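Local atomic coordinates of 3-hydroxyisobutyrate dehydrogenase family protein (PDB entry 3PDU), a protein that probably reduces succinic semialdehyde to gamma-hydroxybutyrate with an NADP cofactor, as a member of the beta-hydroxyacid dehydrogenase family. Residues S50-I60 / N79-G90; G131-Q141 / A153-V164. All blocks are in the same frame, centred on the assembly; numbering follows the deposited sequence. Where two conformers were deposited one is given.

Interaction 1 (S50-I60 / N79-G90); sequences SPAEVCAACDI and NGVLEGIGGGRG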
loop_
_atom_site.group_PDB
_atom_site.type_symbol
_atom_site.label_atom_id
_atom_site.label_comp_id
_atom_site.label_asym_id
_atom_site.label_seq_id
_atom_site.Cartn_x
_atom_site.Cartn_y
_atom_site.Cartn_z
ATOM N N SER A 50 -28.321 -25.130 -24.265
ATOM C CA SER A 50 -28.347 -24.389 -23.006
ATOM C C SER A 50 -27.807 -25.204 -21.840
ATOM O O SER A 50 -27.710 -26.439 -21.912
ATOM C CB SER A 50 -29.779 -23.952 -22.675
ATOM O OG SER A 50 -30.567 -25.092 -22.379
ATOM N N PRO A 51 -27.460 -24.521 -20.746
ATOM C CA PRO A 51 -27.041 -25.251 -19.547
ATOM C C PRO A 51 -28.153 -26.187 -19.063
ATOM O O PRO A 51 -27.868 -27.294 -18.608
ATOM C CB PRO A 51 -26.783 -24.127 -18.531
ATOM C CG PRO A 51 -26.431 -22.939 -19.386
ATOM C CD PRO A 51 -27.327 -23.059 -20.587
ATOM N N ALA A 52 -29.405 -25.744 -19.173
ATOM C CA ALA A 52 -30.547 -26.555 -18.759
ATOM C C ALA A 52 -30.595 -27.866 -19.536
ATOM O O ALA A 52 -30.822 -28.927 -18.959
ATOM C CB ALA A 52 -31.866 -25.774 -18.939
ATOM N N GLU A 53 -30.370 -27.795 -20.845
ATOM C CA GLU A 53 -30.359 -29.000 -21.668
ATOM C C GLU A 53 -29.249 -29.953 -21.244
ATOM O O GLU A 53 -29.444 -31.169 -21.192
ATOM C CB GLU A 53 -30.224 -28.661 -23.158
ATOM C CG GLU A 53 -30.254 -29.898 -24.056
ATOM C CD GLU A 53 -29.790 -29.632 -25.481
ATOM O OE1 GLU A 53 -29.949 -28.493 -25.964
ATOM O OE2 GLU A 53 -29.266 -30.573 -26.120
ATOM N N VAL A 54 -28.081 -29.407 -20.933
ATOM C CA VAL A 54 -26.969 -30.250 -20.509
ATOM C C VAL A 54 -27.295 -30.957 -19.186
ATOM O O VAL A 54 -27.106 -32.170 -19.050
ATOM C CB VAL A 54 -25.683 -29.432 -20.358
ATOM C CG1 VAL A 54 -24.554 -30.308 -19.788
ATOM C CG2 VAL A 54 -25.268 -28.818 -21.710
ATOM N N CYS A 55 -27.783 -30.199 -18.210
ATOM C CA CYS A 55 -27.968 -30.742 -16.856
ATOM C C CYS A 55 -29.164 -31.693 -16.747
ATOM O O CYS A 55 -29.228 -32.527 -15.843
ATOM C CB CYS A 55 -28.076 -29.613 -15.833
ATOM S SG CYS A 55 -26.524 -28.696 -15.624
ATOM N N ALA A 56 -30.105 -31.566 -17.671
ATOM C CA ALA A 56 -31.223 -32.499 -17.747
ATOM C C ALA A 56 -30.761 -33.844 -18.315
ATOM O O ALA A 56 -31.304 -34.886 -17.977
ATOM C CB ALA A 56 -32.344 -31.913 -18.612
ATOM N N ALA A 57 -29.749 -33.817 -19.173
ATOM C CA ALA A 57 -29.370 -35.020 -19.917
ATOM C C ALA A 57 -28.127 -35.750 -19.394
ATOM O O ALA A 57 -27.949 -36.933 -19.665
ATOM C CB ALA A 57 -29.196 -34.692 -21.393
ATOM N N CYS A 58 -27.274 -35.054 -18.653
ATOM C CA CYS A 58 -25.977 -35.614 -18.274
ATOM C C CYS A 58 -25.890 -35.988 -16.795
ATOM O O CYS A 58 -26.369 -35.256 -15.935
ATOM C CB CYS A 58 -24.871 -34.627 -18.614
ATOM S SG CYS A 58 -24.729 -34.290 -20.376
ATOM N N ASP A 59 -25.262 -37.122 -16.502
ATOM C CA ASP A 59 -25.158 -37.577 -15.113
ATOM C C ASP A 59 -24.300 -36.643 -14.274
ATOM O O ASP A 59 -24.560 -36.447 -13.089
ATOM C CB ASP A 59 -24.586 -38.998 -15.043
ATOM C CG ASP A 59 -25.499 -40.011 -15.685
ATOM O OD1 ASP A 59 -26.676 -40.110 -15.265
ATOM O OD2 ASP A 59 -25.048 -40.692 -16.622
ATOM N N ILE A 60 -23.262 -36.087 -14.889
ATOM C CA ILE A 60 -22.361 -35.185 -14.188
ATOM C C ILE A 60 -21.982 -34.057 -15.123
ATOM O O ILE A 60 -21.436 -34.295 -16.206
ATOM C CB ILE A 60 -21.064 -35.898 -13.731
ATOM C CG1 ILE A 60 -21.382 -37.060 -12.777
ATOM C CG2 ILE A 60 -20.098 -34.901 -13.087
ATOM C CD1 ILE A 60 -20.138 -37.777 -12.271
ATOM N N ASN A 79 -33.014 -20.757 -18.665
ATOM C CA ASN A 79 -32.434 -21.940 -19.298
ATOM C C ASN A 79 -31.125 -22.348 -18.631
ATOM O O ASN A 79 -30.258 -22.976 -19.252
ATOM C CB ASN A 79 -32.229 -21.700 -20.800
ATOM C CG ASN A 79 -33.476 -21.159 -21.475
ATOM O OD1 ASN A 79 -34.550 -21.754 -21.388
ATOM N ND2 ASN A 79 -33.338 -20.027 -22.153
ATOM N N GLY A 80 -30.991 -21.996 -17.354
ATOM C CA GLY A 80 -29.768 -22.261 -16.614
ATOM C C GLY A 80 -29.769 -23.618 -15.939
ATOM O O GLY A 80 -30.689 -24.403 -16.129
ATOM N N VAL A 81 -28.736 -23.889 -15.146
ATOM C CA VAL A 81 -28.559 -25.198 -14.515
ATOM C C VAL A 81 -29.795 -25.664 -13.738
ATOM O O VAL A 81 -30.199 -26.822 -13.830
ATOM C CB VAL A 81 -27.323 -25.203 -13.587
ATOM C CG1 VAL A 81 -27.259 -26.488 -12.730
ATOM C CG2 VAL A 81 -26.035 -25.027 -14.422
ATOM N N LEU A 82 -30.393 -24.762 -12.976
ATOM C CA LEU A 82 -31.480 -25.143 -12.083
ATOM C C LEU A 82 -32.729 -25.604 -12.835
ATOM O O LEU A 82 -33.552 -26.331 -12.278
ATOM C CB LEU A 82 -31.830 -23.994 -11.143
ATOM C CG LEU A 82 -30.747 -23.497 -10.182
ATOM C CD1 LEU A 82 -31.306 -22.341 -9.356
ATOM C CD2 LEU A 82 -30.213 -24.602 -9.274
ATOM N N GLU A 83 -32.864 -25.198 -14.096
ATOM C CA GLU A 83 -34.028 -25.592 -14.895
ATOM C C GLU A 83 -33.890 -27.010 -15.447
ATOM O O GLU A 83 -34.841 -27.568 -15.979
ATOM C CB GLU A 83 -34.270 -24.611 -16.047
ATOM C CG GLU A 83 -34.596 -23.192 -15.597
ATOM C CD GLU A 83 -35.103 -22.311 -16.736
ATOM O OE1 GLU A 83 -35.163 -22.794 -17.890
ATOM O OE2 GLU A 83 -35.442 -21.135 -16.479
ATOM N N GLY A 84 -32.701 -27.590 -15.330
ATOM C CA GLY A 84 -32.478 -28.940 -15.820
ATOM C C GLY A 84 -32.001 -29.953 -14.788
ATOM O O GLY A 84 -32.327 -31.130 -14.892
ATOM N N ILE A 85 -31.226 -29.512 -13.800
ATOM C CA ILE A 85 -30.645 -30.439 -12.822
ATOM C C ILE A 85 -31.726 -31.073 -11.951
ATOM O O ILE A 85 -32.783 -30.486 -11.746
ATOM C CB ILE A 85 -29.605 -29.748 -11.916
ATOM C CG1 ILE A 85 -28.660 -30.780 -11.285
ATOM C CG2 ILE A 85 -30.296 -28.900 -10.845
ATOM C CD1 ILE A 85 -27.549 -31.237 -12.199
ATOM N N GLY A 86 -31.463 -32.275 -11.448
ATOM C CA GLY A 86 -32.429 -32.990 -10.622
ATOM C C GLY A 86 -32.119 -34.476 -10.598
ATOM O O GLY A 86 -31.112 -34.909 -11.166
ATOM N N GLY A 87 -32.973 -35.251 -9.929
ATOM C CA GLY A 87 -32.870 -36.700 -9.925
ATOM C C GLY A 87 -31.506 -37.271 -9.577
ATOM O O GLY A 87 -31.123 -38.320 -10.093
ATOM N N GLY A 88 -30.768 -36.594 -8.702
ATOM C CA GLY A 88 -29.462 -37.079 -8.296
ATOM C C GLY A 88 -28.324 -36.696 -9.228
ATOM O O GLY A 88 -27.159 -37.023 -8.972
ATOM N N ARG A 89 -28.642 -36.004 -10.320
ATOM C CA ARG A 89 -27.593 -35.642 -11.273
ATOM C C ARG A 89 -26.655 -34.610 -10.640
ATOM O O ARG A 89 -27.076 -33.805 -9.807
ATOM C CB ARG A 89 -28.190 -35.138 -12.589
ATOM C CG ARG A 89 -28.986 -36.213 -13.329
ATOM C CD ARG A 89 -29.458 -35.717 -14.675
ATOM N NE ARG A 89 -30.487 -34.687 -14.560
ATOM C CZ ARG A 89 -31.759 -34.930 -14.251
ATOM N NH1 ARG A 89 -32.162 -36.170 -13.992
ATOM N NH2 ARG A 89 -32.625 -33.934 -14.184
ATOM N N GLY A 90 -25.386 -34.641 -11.027
ATOM C CA GLY A 90 -24.389 -33.823 -10.354
ATOM C C GLY A 90 -23.969 -32.571 -11.102
ATOM O O GLY A 90 -23.927 -32.544 -12.335
HETATM O O HOH W 1 -25.612 -32.859 -14.790
#
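R89 reaches from the loop 79-90 to the C-terminal end of helix 51-57, and its guanidinium group is fixed by backbone carbonyls. NE donates to C55 O at 2.8 Å, with the oxygen close to the guanidinium plane and the nitrogen in the carbonyl plane. NH2 turns back to G84 O, 2.9 Å away and again in both planes, which ties the loop to itself beside the helix. The two faces are covered too: G86 O lies over the centre of one and A56 O, nearer the rim, over the other. This placement depends on a bend at chi3 (-69°), which turns the group out of the line of its own chain. Such a ring of carbonyl oxygens would favour a positive charge, and an alanine here would probably leave C55 O and G84 O without their donor and let the loop drift from the helix end. Further along, C55 sets its SG against both methyls of V81, CG1 being the closer at 3.7 Å, while its CB meets CD1 of I85. At G84 the chains come close, CA to CA 4.2 Å from A56; a side chain on G84 would collide with A52 O. At the helix start, A52 N donates to N79 O (2.9 Å), and S50 OG caps the helix by accepting from E53 N. Past the helix, G90 N bonds D59 O almost straight (175°), beginning the parallel pairing of I60 with G90, and a water donates to both C58 O and G90 O. Helix 51-57 lies against the sheet: P51 and V54 pack on L7 and W30 of strands 4-7 and 27-30, while V81 of the 79-90 loop packs on V74 of helix 68-76, and I60 and G90 open the neighbouring parallel strands 60-63 and 90-93.

Interaction 2 (G131-Q141 / A153-V164); sequences GTLIILAAGDQ and ALGKKCLHLGEV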
loop_
_atom_site.group_PDB
_atom_site.type_symbol
_atom_site.label_atom_id
_atom_site.label_comp_id
_atom_site.label_asym_id
_atom_site.label_seq_id
_atom_site.Cartn_x
_atom_site.Cartn_y
_atom_site.Cartn_z
ATOM N N GLY A 131 -3.551 -32.251 -18.383
ATOM C CA GLY A 131 -4.255 -33.013 -17.366
ATOM C C GLY A 131 -3.499 -33.077 -16.043
ATOM O O GLY A 131 -3.596 -34.059 -15.308
ATOM N N THR A 132 -2.754 -32.027 -15.717
ATOM C CA THR A 132 -1.960 -32.059 -14.497
ATOM C C THR A 132 -2.405 -30.993 -13.485
ATOM O O THR A 132 -1.604 -30.489 -12.700
ATOM C CB THR A 132 -0.475 -31.928 -14.812
ATOM O OG1 THR A 132 -0.236 -30.692 -15.512
ATOM C CG2 THR A 132 -0.028 -33.113 -15.704
ATOM N N LEU A 133 -3.693 -30.670 -13.505
ATOM C CA LEU A 133 -4.276 -29.707 -12.566
ATOM C C LEU A 133 -4.270 -30.264 -11.142
ATOM O O LEU A 133 -4.246 -31.475 -10.946
ATOM C CB LEU A 133 -5.725 -29.406 -12.963
ATOM C CG LEU A 133 -5.931 -28.742 -14.326
ATOM C CD1 LEU A 133 -7.434 -28.682 -14.676
ATOM C CD2 LEU A 133 -5.313 -27.341 -14.357
ATOM N N ILE A 134 -4.298 -29.373 -10.151
ATOM C CA ILE A 134 -4.521 -29.778 -8.768
ATOM C C ILE A 134 -5.964 -29.412 -8.464
ATOM O O ILE A 134 -6.354 -28.257 -8.595
ATOM C CB ILE A 134 -3.575 -29.035 -7.799
ATOM C CG1 ILE A 134 -2.108 -29.320 -8.160
ATOM C CG2 ILE A 134 -3.877 -29.425 -6.342
ATOM C CD1 ILE A 134 -1.123 -28.359 -7.525
ATOM N N ILE A 135 -6.768 -30.394 -8.088
ATOM C CA ILE A 135 -8.195 -30.154 -7.935
ATOM C C ILE A 135 -8.553 -30.012 -6.457
ATOM O O ILE A 135 -8.260 -30.905 -5.655
ATOM C CB ILE A 135 -9.006 -31.276 -8.623
ATOM C CG1 ILE A 135 -8.729 -31.247 -10.130
ATOM C CG2 ILE A 135 -10.492 -31.125 -8.345
ATOM C CD1 ILE A 135 -9.256 -32.461 -10.876
ATOM N N LEU A 136 -9.167 -28.878 -6.114
ATOM C CA LEU A 136 -9.486 -28.517 -4.723
ATOM C C LEU A 136 -10.983 -28.642 -4.437
ATOM O O LEU A 136 -11.705 -27.648 -4.363
ATOM C CB LEU A 136 -9.045 -27.083 -4.453
ATOM C CG LEU A 136 -7.578 -26.802 -4.810
ATOM C CD1 LEU A 136 -7.284 -25.311 -4.762
ATOM C CD2 LEU A 136 -6.620 -27.582 -3.901
ATOM N N ALA A 137 -11.446 -29.863 -4.249
ATOM C CA ALA A 137 -12.884 -30.112 -4.175
ATOM C C ALA A 137 -13.449 -29.967 -2.757
ATOM O O ALA A 137 -12.724 -30.112 -1.766
ATOM C CB ALA A 137 -13.185 -31.491 -4.727
ATOM N N ALA A 138 -14.741 -29.652 -2.685
ATOM C CA ALA A 138 -15.498 -29.589 -1.430
ATOM C C ALA A 138 -16.985 -29.711 -1.741
ATOM O O ALA A 138 -17.468 -29.166 -2.737
ATOM C CB ALA A 138 -15.211 -28.270 -0.676
ATOM N N GLY A 139 -17.709 -30.435 -0.893
ATOM C CA GLY A 139 -19.125 -30.663 -1.102
ATOM C C GLY A 139 -19.456 -32.147 -1.089
ATOM O O GLY A 139 -18.873 -32.919 -0.331
ATOM N N ASP A 140 -20.374 -32.551 -1.957
ATOM C CA ASP A 140 -20.962 -33.891 -1.894
ATOM C C ASP A 140 -19.944 -35.014 -2.115
ATOM O O ASP A 140 -19.352 -35.121 -3.184
ATOM C CB ASP A 140 -22.117 -34.000 -2.891
ATOM C CG ASP A 140 -22.861 -35.313 -2.777
ATOM O OD1 ASP A 140 -22.270 -36.363 -3.090
ATOM O OD2 ASP A 140 -24.036 -35.294 -2.374
ATOM N N GLN A 141 -19.757 -35.859 -1.103
ATOM C CA GLN A 141 -18.750 -36.918 -1.156
ATOM C C GLN A 141 -19.048 -38.002 -2.195
ATOM O O GLN A 141 -18.137 -38.496 -2.854
ATOM C CB GLN A 141 -18.563 -37.561 0.226
ATOM C CG GLN A 141 -17.532 -36.873 1.107
ATOM C CD GLN A 141 -16.124 -37.426 0.907
ATOM O OE1 GLN A 141 -15.853 -38.154 -0.054
ATOM N NE2 GLN A 141 -15.221 -37.086 1.823
ATOM N N ALA A 153 -8.611 -37.761 -15.587
ATOM C CA ALA A 153 -8.319 -37.211 -16.909
ATOM C C ALA A 153 -7.961 -35.727 -16.829
ATOM O O ALA A 153 -7.307 -35.181 -17.724
ATOM C CB ALA A 153 -9.515 -37.407 -17.840
ATOM N N LEU A 154 -8.387 -35.068 -15.760
ATOM C CA LEU A 154 -8.200 -33.620 -15.661
ATOM C C LEU A 154 -7.002 -33.188 -14.829
ATOM O O LEU A 154 -6.386 -32.153 -15.108
ATOM C CB LEU A 154 -9.453 -32.968 -15.080
ATOM C CG LEU A 154 -10.753 -33.091 -15.880
ATOM C CD1 LEU A 154 -11.868 -32.412 -15.104
ATOM C CD2 LEU A 154 -10.616 -32.469 -17.260
ATOM N N GLY A 155 -6.675 -33.963 -13.802
ATOM C CA GLY A 155 -5.714 -33.511 -12.813
ATOM C C GLY A 155 -4.724 -34.570 -12.392
ATOM O O GLY A 155 -4.918 -35.750 -12.682
ATOM N N LYS A 156 -3.661 -34.146 -11.712
ATOM C CA LYS A 156 -2.671 -35.083 -11.162
ATOM C C LYS A 156 -2.893 -35.280 -9.669
ATOM O O LYS A 156 -2.318 -36.179 -9.057
ATOM C CB LYS A 156 -1.260 -34.535 -11.360
ATOM C CG LYS A 156 -1.008 -33.249 -10.562
ATOM C CD LYS A 156 0.397 -32.726 -10.821
ATOM C CE LYS A 156 0.717 -31.521 -9.955
ATOM N NZ LYS A 156 2.073 -31.003 -10.258
ATOM N N LYS A 157 -3.705 -34.421 -9.071
ATOM C CA LYS A 157 -3.883 -34.449 -7.622
ATOM C C LYS A 157 -5.271 -33.923 -7.293
ATOM O O LYS A 157 -5.707 -32.900 -7.829
ATOM C CB LYS A 157 -2.803 -33.594 -6.951
ATOM C CG LYS A 157 -2.867 -33.514 -5.433
ATOM C CD LYS A 157 -1.767 -32.573 -4.910
ATOM C CE LYS A 157 -1.779 -32.462 -3.391
ATOM N NZ LYS A 157 -1.389 -33.754 -2.750
ATOM N N CYS A 158 -5.979 -34.628 -6.427
ATOM C CA CYS A 158 -7.345 -34.244 -6.094
ATOM C C CYS A 158 -7.574 -34.343 -4.600
ATOM O O CYS A 158 -7.402 -35.396 -4.013
ATOM C CB CYS A 158 -8.345 -35.140 -6.822
ATOM S SG CYS A 158 -8.270 -35.007 -8.611
ATOM N N LEU A 159 -7.946 -33.227 -3.983
ATOM C CA LEU A 159 -8.228 -33.220 -2.556
ATOM C C LEU A 159 -9.703 -32.946 -2.332
ATOM O O LEU A 159 -10.318 -32.211 -3.100
ATOM C CB LEU A 159 -7.408 -32.139 -1.853
ATOM C CG LEU A 159 -5.893 -32.277 -1.933
ATOM C CD1 LEU A 159 -5.245 -31.050 -1.338
ATOM C CD2 LEU A 159 -5.443 -33.542 -1.213
ATOM N N HIS A 160 -10.265 -33.542 -1.286
ATOM C CA HIS A 160 -11.591 -33.161 -0.821
ATOM C C HIS A 160 -11.420 -32.434 0.507
ATOM O O HIS A 160 -10.889 -32.995 1.471
ATOM C CB HIS A 160 -12.505 -34.381 -0.678
ATOM C CG HIS A 160 -13.921 -34.035 -0.335
ATOM N ND1 HIS A 160 -14.316 -33.702 0.944
ATOM C CD2 HIS A 160 -15.033 -33.961 -1.104
ATOM C CE1 HIS A 160 -15.611 -33.442 0.949
ATOM N NE2 HIS A 160 -16.070 -33.593 -0.280
ATOM N N LEU A 161 -11.876 -31.187 0.557
ATOM C CA LEU A 161 -11.524 -30.281 1.646
ATOM C C LEU A 161 -12.657 -30.037 2.649
ATOM O O LEU A 161 -12.538 -29.174 3.516
ATOM C CB LEU A 161 -11.055 -28.936 1.066
ATOM C CG LEU A 161 -9.771 -29.012 0.215
ATOM C CD1 LEU A 161 -9.521 -27.731 -0.592
ATOM C CD2 LEU A 161 -8.566 -29.325 1.085
ATOM N N GLY A 162 -13.749 -30.781 2.518
ATOM C CA GLY A 162 -14.840 -30.716 3.477
ATOM C C GLY A 162 -16.094 -30.096 2.902
ATOM O O GLY A 162 -16.483 -30.404 1.777
ATOM N N GLU A 163 -16.731 -29.222 3.678
ATOM C CA GLU A 163 -17.987 -28.586 3.269
ATOM C C GLU A 163 -17.807 -27.561 2.147
ATOM O O GLU A 163 -16.732 -26.977 1.999
ATOM C CB GLU A 163 -18.630 -27.892 4.475
ATOM C CG GLU A 163 -18.754 -28.771 5.716
ATOM C CD GLU A 163 -20.049 -29.571 5.755
ATOM O OE1 GLU A 163 -20.683 -29.749 4.693
ATOM O OE2 GLU A 163 -20.434 -30.022 6.857
ATOM N N VAL A 164 -18.866 -27.338 1.369
ATOM C CA VAL A 164 -18.826 -26.340 0.309
ATOM C C VAL A 164 -18.335 -25.023 0.887
ATOM O O VAL A 164 -18.750 -24.613 1.985
ATOM C CB VAL A 164 -20.200 -26.135 -0.352
ATOM C CG1 VAL A 164 -20.131 -25.024 -1.390
ATOM C CG2 VAL A 164 -20.675 -27.431 -0.994
HETATM O O HOH W 2 1.177 -29.400 -12.992
#
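Parallel strand pairing joins strand 133-139 to strand 157-160, the latter being the outermost strand at this end of the chain's sheet; the short axes run 4.7 Å apart at an angle of 10°. The ladder goes through I135 N to K157 O (2.7 Å), L159 N to I135 O, A137 N to L159 O and L161 N to A137 O. At its start the register slips by one residue between L133 and I134, a beta bulge, where K156 N bonds L133 O and G155 passes so close that a side chain on it would strike L133 O. I135 and C158 share one face, and CD1 of I135 also reaches CB of L154 at the end of helix 148-154 (4.2 Å). The opposite face carries I134, L136, K157 and L159. Helices 141-146 and 148-154 connect the two strands, making a beta-alpha-beta crossover that extends the Rossmann-type cofactor domain; strand 115-122, on the other side of strand 133-139, runs antiparallel to it. At the far end H160, whose chi1 of -174° sets the ring beside its own carbonyl carbon, sends NE2 to G139 O, a bond of 2.9 Å that lies in the ring plane but well above the carbonyl plane. The amide of Q141 stacks on one ring face, the planes 22° apart, with its NE2 3.6 Å from H160 ND1, and A138 CA sits over the other. G139 N closes this end on G162 O. K157 NZ forms a salt bridge with E204 of the second subunit, whose V205 packs on both L136 and L159.

Overall arrangement
Both contacts belong to the cofactor domain and to one sheet, but they share no strand: their centres lie 21 Å apart and their nearest atoms about 8 Å. Interaction 1 sits toward the periphery, 22 Å from the chain centre, and joins a helix to a loop, with a single parallel bridge where the strands begin; its 599 Å² combine an arginine side chain held by carbonyls, two backbone bonds and small apolar contacts. Interaction 2, 13 Å from the centre, buries 1007 Å² and rests mainly on a parallel backbone ladder with a bulge near its start. Each is partly buried. Another subunit covers part of interaction 2, whereas none touches interaction 1.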